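Local coordinates for Acarbose/maltose binding protein GacH (Streptomyces glaucescens, PDB 3K01) that binds acarbose and an acarbose homolog as the solute receptor of an ABC transporter, and probably also binds maltose, at residues K149-K154 with T177-L182; A233-A238 with G252-M257. All blocks are in the same frame, centred on the assembly; numbering follows the deposited sequence.

Contact 1. Residues K149-K154 with T177-L182; sequences KELLTK and TGATGL
No ring, amide or carboxylate lies face-on or edge-on where L151 and K154 meet T177 and A179; the groups that touch are aliphatic carbons. L151 forks toward the end of helix 163-177 and the loop after it, one methyl on T177 and one on A179. Its CD2 lies 3.9 Å from both CG2 and CB of T177, while its CD1 reaches A179 CB at 4.1 Å. With CG anti to its own carbonyl carbon (chi1 -69°), L151 directs this fork out from the helix toward the loop. K154, one helical turn on, adds its CG, 4.1 Å from T177 CG2, before the chain leads away with its ammonium group.

T177 thus offers its CG2 methyl to helix 149-155 and turns its hydroxyl to the backbone. OG1 accepts from A179 N at 3.0 Å, with an N-H...O angle of 157°, in an ST turn, and also bonds to I173 O in the preceding turn of helix 163-177. The helix ends here: G178, with positive phi, is the first residue to leave it, and the chain goes on into strand 180-183. The setting is one lobe of the two-lobed fold of the solute-binding proteins, where helix 149-155 packs against strand 254-259 and the end of helix 163-177. L151 also touches A255, and L152 and A179 both pack on I173. A179 O is held by T174 OG1.

Contact 2. Residues A233-A238 with G252-M257; sequences AAITDA and GKVAMM
I235 and V254 both lie in extended backbone, phi near -120° and psi near 160°, yet their strands are not paired with each other, because strand 180-183 runs between them and bonds in parallel to both. The side chains therefore meet across the width of an intervening strand. I235 reaches across with its CG1 branch, which stands between the backbone N and the carbonyl carbon (chi1 53°) and extends to CD1, 3.9 Å from V254 CG1. The same CD1 touches K253, 3.8 Å from its CE. The lysine chain, fully extended, crosses the isoleucine at about a right angle. T180 and Y183 of the central strand touch both I235 and V254, completing the patch. G252, just ahead, ends helix 241-251 in a Schellman motif and turns the chain toward strand 254-259.

K253 uses its aliphatic stem here, while NZ remains 6.6 Å from D237 OD2, which is hydrogen-bonded to Y183 OH. Any attraction between these opposite charges is thus likely to be long-range, and the direct contact rests on apolar packing, with the exposed lysine laying its apolar stem over the isoleucine methyl.

Followed from the N terminus, the two contacts close loops in series, neither enclosing nor crossing the other. Contact 1 brings the chain back to helix 149-155 after helix 163-177, and its second segment runs on into strand 180-183. Much later, contact 2 spans helix 241-251 and brings 252-257 near 233-238. Strand 180-183 joins them, lying between strands 234-235 and 254-259 in the sheet. T180 provides the direct link: its N lies 2.9 Å from K253 O, and its O 3.0 Å from A255 N, both probable hydrogen bonds. With centres about 11 Å apart, the contacts join helix 149-155, the end of helix 163-177 and strands 234-235 and 254-259 within one lobe.

Contact 1. Residues K149-K154 with T177-L182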
loop_
_atom_site.group_PDB
_atom_site.type_symbol
_atom_site.label_atom_id
_atom_site.label_comp_id
_atom_site.label_asym_id
_atom_site.label_seq_id
_atom_site.Cartn_x
_atom_site.Cartn_y
_atom_site.Cartn_z
ATOM N N LYS A 149 -6.052 9.644 -21.262
ATOM C CA LYS A 149 -5.148 9.876 -22.394
ATOM C C LYS A 149 -5.726 10.853 -23.399
ATOM O O LYS A 149 -5.009 11.720 -23.885
ATOM C CB LYS A 149 -4.768 8.565 -23.078
ATOM C CG LYS A 149 -3.856 7.692 -22.233
ATOM C CD LYS A 149 -3.469 6.411 -22.963
ATOM C CE LYS A 149 -2.564 5.552 -22.098
ATOM N NZ LYS A 149 -1.752 4.578 -22.893
ATOM N N GLU A 150 -7.020 10.745 -23.685
ATOM C CA GLU A 150 -7.638 11.603 -24.686
ATOM C C GLU A 150 -7.637 13.052 -24.233
ATOM O O GLU A 150 -7.422 13.946 -25.045
ATOM C CB GLU A 150 -9.043 11.128 -25.002
ATOM C CG GLU A 150 -9.692 11.904 -26.136
ATOM C CD GLU A 150 -10.510 13.087 -25.687
ATOM O OE1 GLU A 150 -10.946 13.199 -24.507
ATOM O OE2 GLU A 150 -10.753 13.961 -26.559
ATOM N N LEU A 151 -7.917 13.316 -22.949
ATOM C CA LEU A 151 -7.896 14.705 -22.501
ATOM C C LEU A 151 -6.498 15.288 -22.546
ATOM O O LEU A 151 -6.302 16.435 -22.959
ATOM C CB LEU A 151 -8.509 14.850 -21.102
ATOM C CG LEU A 151 -10.022 14.608 -21.011
ATOM C CD1 LEU A 151 -10.459 14.652 -19.537
ATOM C CD2 LEU A 151 -10.811 15.651 -21.810
ATOM N N LEU A 152 -5.499 14.507 -22.159
ATOM C CA LEU A 152 -4.134 15.031 -22.243
ATOM C C LEU A 152 -3.706 15.226 -23.698
ATOM O O LEU A 152 -3.038 16.215 -24.025
ATOM C CB LEU A 152 -3.125 14.156 -21.501
ATOM C CG LEU A 152 -2.941 14.451 -19.991
ATOM C CD1 LEU A 152 -4.216 14.233 -19.172
ATOM C CD2 LEU A 152 -1.786 13.642 -19.416
ATOM N N THR A 153 -4.116 14.314 -24.572
ATOM C CA THR A 153 -3.759 14.410 -25.988
ATOM C C THR A 153 -4.441 15.617 -26.592
ATOM O O THR A 153 -3.795 16.407 -27.316
ATOM C CB THR A 153 -4.175 13.133 -26.722
ATOM O OG1 THR A 153 -3.427 12.059 -26.190
ATOM C CG2 THR A 153 -3.846 13.229 -28.223
ATOM N N LYS A 154 -5.727 15.815 -26.297
ATOM C CA LYS A 154 -6.446 16.957 -26.839
ATOM C C LYS A 154 -5.771 18.248 -26.384
ATOM O O LYS A 154 -5.633 19.198 -27.179
ATOM C CB LYS A 154 -7.916 16.909 -26.441
ATOM C CG LYS A 154 -8.728 18.058 -27.008
ATOM C CD LYS A 154 -10.191 17.693 -27.070
ATOM C CE LYS A 154 -10.961 18.620 -28.023
ATOM N NZ LYS A 154 -10.912 18.167 -29.435
ATOM N N THR A 177 -10.190 21.914 -22.833
ATOM C CA THR A 177 -11.259 20.925 -22.671
ATOM C C THR A 177 -12.298 21.314 -21.623
ATOM O O THR A 177 -13.351 20.688 -21.575
ATOM C CB THR A 177 -10.701 19.534 -22.272
ATOM O OG1 THR A 177 -10.321 19.543 -20.883
ATOM C CG2 THR A 177 -9.524 19.089 -23.141
ATOM N N GLY A 178 -11.995 22.280 -20.772
ATOM C CA GLY A 178 -12.859 22.613 -19.654
ATOM C C GLY A 178 -12.658 21.717 -18.424
ATOM O O GLY A 178 -13.147 22.059 -17.350
ATOM N N ALA A 179 -12.009 20.562 -18.562
ATOM C CA ALA A 179 -11.782 19.690 -17.402
ATOM C C ALA A 179 -10.784 20.317 -16.455
ATOM O O ALA A 179 -9.881 21.013 -16.884
ATOM C CB ALA A 179 -11.278 18.349 -17.864
ATOM N N THR A 180 -10.955 20.051 -15.167
ATOM C CA THR A 180 -9.922 20.382 -14.179
ATOM C C THR A 180 -8.770 19.371 -14.313
ATOM O O THR A 180 -9.000 18.212 -14.679
ATOM C CB THR A 180 -10.548 20.348 -12.778
ATOM O OG1 THR A 180 -11.438 21.456 -12.672
ATOM C CG2 THR A 180 -9.522 20.448 -11.662
ATOM N N GLY A 181 -7.540 19.799 -14.067
ATOM C CA GLY A 181 -6.423 18.845 -14.178
ATOM C C GLY A 181 -6.529 17.629 -13.282
ATOM O O GLY A 181 -6.452 16.501 -13.766
ATOM N N LEU A 182 -6.698 17.872 -11.981
ATOM C CA LEU A 182 -6.515 16.825 -10.983
ATOM C C LEU A 182 -7.665 16.787 -10.000
ATOM O O LEU A 182 -8.124 17.831 -9.516
ATOM C CB LEU A 182 -5.221 17.130 -10.212
ATOM C CG LEU A 182 -4.813 16.195 -9.067
ATOM C CD1 LEU A 182 -4.502 14.772 -9.556
ATOM C CD2 LEU A 182 -3.655 16.727 -8.249
#

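Contact 2. Residues A233-A238 with G252-M257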
loop_
_atom_site.group_PDB
_atom_site.type_symbol
_atom_site.label_atom_id
_atom_site.label_comp_id
_atom_site.label_asym_id
_atom_site.label_seq_id
_atom_site.Cartn_x
_atom_site.Cartn_y
_atom_site.Cartn_z
ATOM N N ALA A 233 -5.754 24.085 -10.250
ATOM C CA ALA A 233 -5.216 22.872 -10.864
ATOM C C ALA A 233 -5.985 21.637 -10.419
ATOM O O ALA A 233 -6.039 20.649 -11.149
ATOM C CB ALA A 233 -3.762 22.710 -10.534
ATOM N N ALA A 234 -6.531 21.688 -9.209
ATOM C CA ALA A 234 -7.192 20.535 -8.604
ATOM C C ALA A 234 -8.473 20.941 -7.948
ATOM O O ALA A 234 -8.646 22.109 -7.547
ATOM C CB ALA A 234 -6.307 19.876 -7.561
ATOM N N ILE A 235 -9.366 19.965 -7.803
ATOM C CA ILE A 235 -10.544 20.121 -6.962
ATOM C C ILE A 235 -10.517 19.021 -5.888
ATOM O O ILE A 235 -9.810 18.023 -6.008
ATOM C CB ILE A 235 -11.865 20.044 -7.763
ATOM C CG1 ILE A 235 -11.914 18.771 -8.622
ATOM C CG2 ILE A 235 -12.051 21.319 -8.594
ATOM C CD1 ILE A 235 -13.281 18.514 -9.274
ATOM N N THR A 236 -11.311 19.211 -4.843
ATOM C CA THR A 236 -11.341 18.273 -3.733
ATOM C C THR A 236 -12.691 18.350 -3.031
ATOM O O THR A 236 -13.557 19.166 -3.403
ATOM C CB THR A 236 -10.179 18.552 -2.746
ATOM O OG1 THR A 236 -10.088 17.459 -1.838
ATOM C CG2 THR A 236 -10.406 19.849 -1.970
ATOM N N ASP A 237 -12.887 17.471 -2.046
ATOM C CA ASP A 237 -14.134 17.434 -1.271
ATOM C C ASP A 237 -13.785 17.015 0.142
ATOM O O ASP A 237 -12.941 16.149 0.347
ATOM C CB ASP A 237 -15.141 16.429 -1.856
ATOM C CG ASP A 237 -15.673 16.847 -3.195
ATOM O OD1 ASP A 237 -16.599 17.679 -3.252
ATOM O OD2 ASP A 237 -15.153 16.319 -4.205
ATOM N N ALA A 238 -14.505 17.568 1.115
ATOM C CA ALA A 238 -14.274 17.213 2.514
ATOM C C ALA A 238 -14.943 15.926 2.929
ATOM O O ALA A 238 -14.625 15.340 3.959
ATOM C CB ALA A 238 -14.748 18.345 3.409
ATOM N N GLY A 252 -14.659 12.536 -16.588
ATOM C CA GLY A 252 -13.868 13.563 -17.253
ATOM C C GLY A 252 -14.013 14.951 -16.673
ATOM O O GLY A 252 -13.498 15.913 -17.243
ATOM N N LYS A 253 -14.661 15.090 -15.520
ATOM C CA LYS A 253 -14.621 16.358 -14.806
ATOM C C LYS A 253 -13.165 16.734 -14.469
ATOM O O LYS A 253 -12.786 17.908 -14.457
ATOM C CB LYS A 253 -15.460 16.259 -13.541
ATOM C CG LYS A 253 -15.568 17.562 -12.794
ATOM C CD LYS A 253 -16.511 17.410 -11.617
ATOM C CE LYS A 253 -16.707 18.755 -10.943
ATOM N NZ LYS A 253 -17.668 18.684 -9.818
ATOM N N VAL A 254 -12.360 15.715 -14.164
ATOM C CA VAL A 254 -10.906 15.904 -14.073
ATOM C C VAL A 254 -10.209 14.987 -15.077
ATOM O O VAL A 254 -10.783 13.960 -15.485
ATOM C CB VAL A 254 -10.337 15.605 -12.654
ATOM C CG1 VAL A 254 -10.977 16.529 -11.641
ATOM C CG2 VAL A 254 -10.549 14.157 -12.258
ATOM N N ALA A 255 -8.966 15.329 -15.401
ATOM C CA ALA A 255 -8.166 14.506 -16.293
ATOM C C ALA A 255 -7.252 13.521 -15.582
ATOM O O ALA A 255 -6.710 12.599 -16.223
ATOM C CB ALA A 255 -7.332 15.397 -17.196
ATOM N N MET A 256 -7.037 13.729 -14.280
ATOM C CA MET A 256 -6.049 12.965 -13.496
ATOM C C MET A 256 -6.555 12.742 -12.103
ATOM O O MET A 256 -7.285 13.570 -11.571
ATOM C CB MET A 256 -4.729 13.737 -13.423
ATOM C CG MET A 256 -4.075 13.928 -14.788
ATOM S SD MET A 256 -2.505 14.822 -14.753
ATOM C CE MET A 256 -3.132 16.521 -14.680
ATOM N N MET A 257 -6.103 11.657 -11.478
ATOM C CA MET A 257 -6.347 11.433 -10.037
ATOM C C MET A 257 -5.186 10.572 -9.581
ATOM O O MET A 257 -4.467 10.005 -10.385
ATOM C CB MET A 257 -7.666 10.720 -9.754
ATOM C CG MET A 257 -7.704 9.296 -10.276
ATOM S SD MET A 257 -9.193 8.424 -9.708
ATOM C CE MET A 257 -9.123 6.881 -10.603
#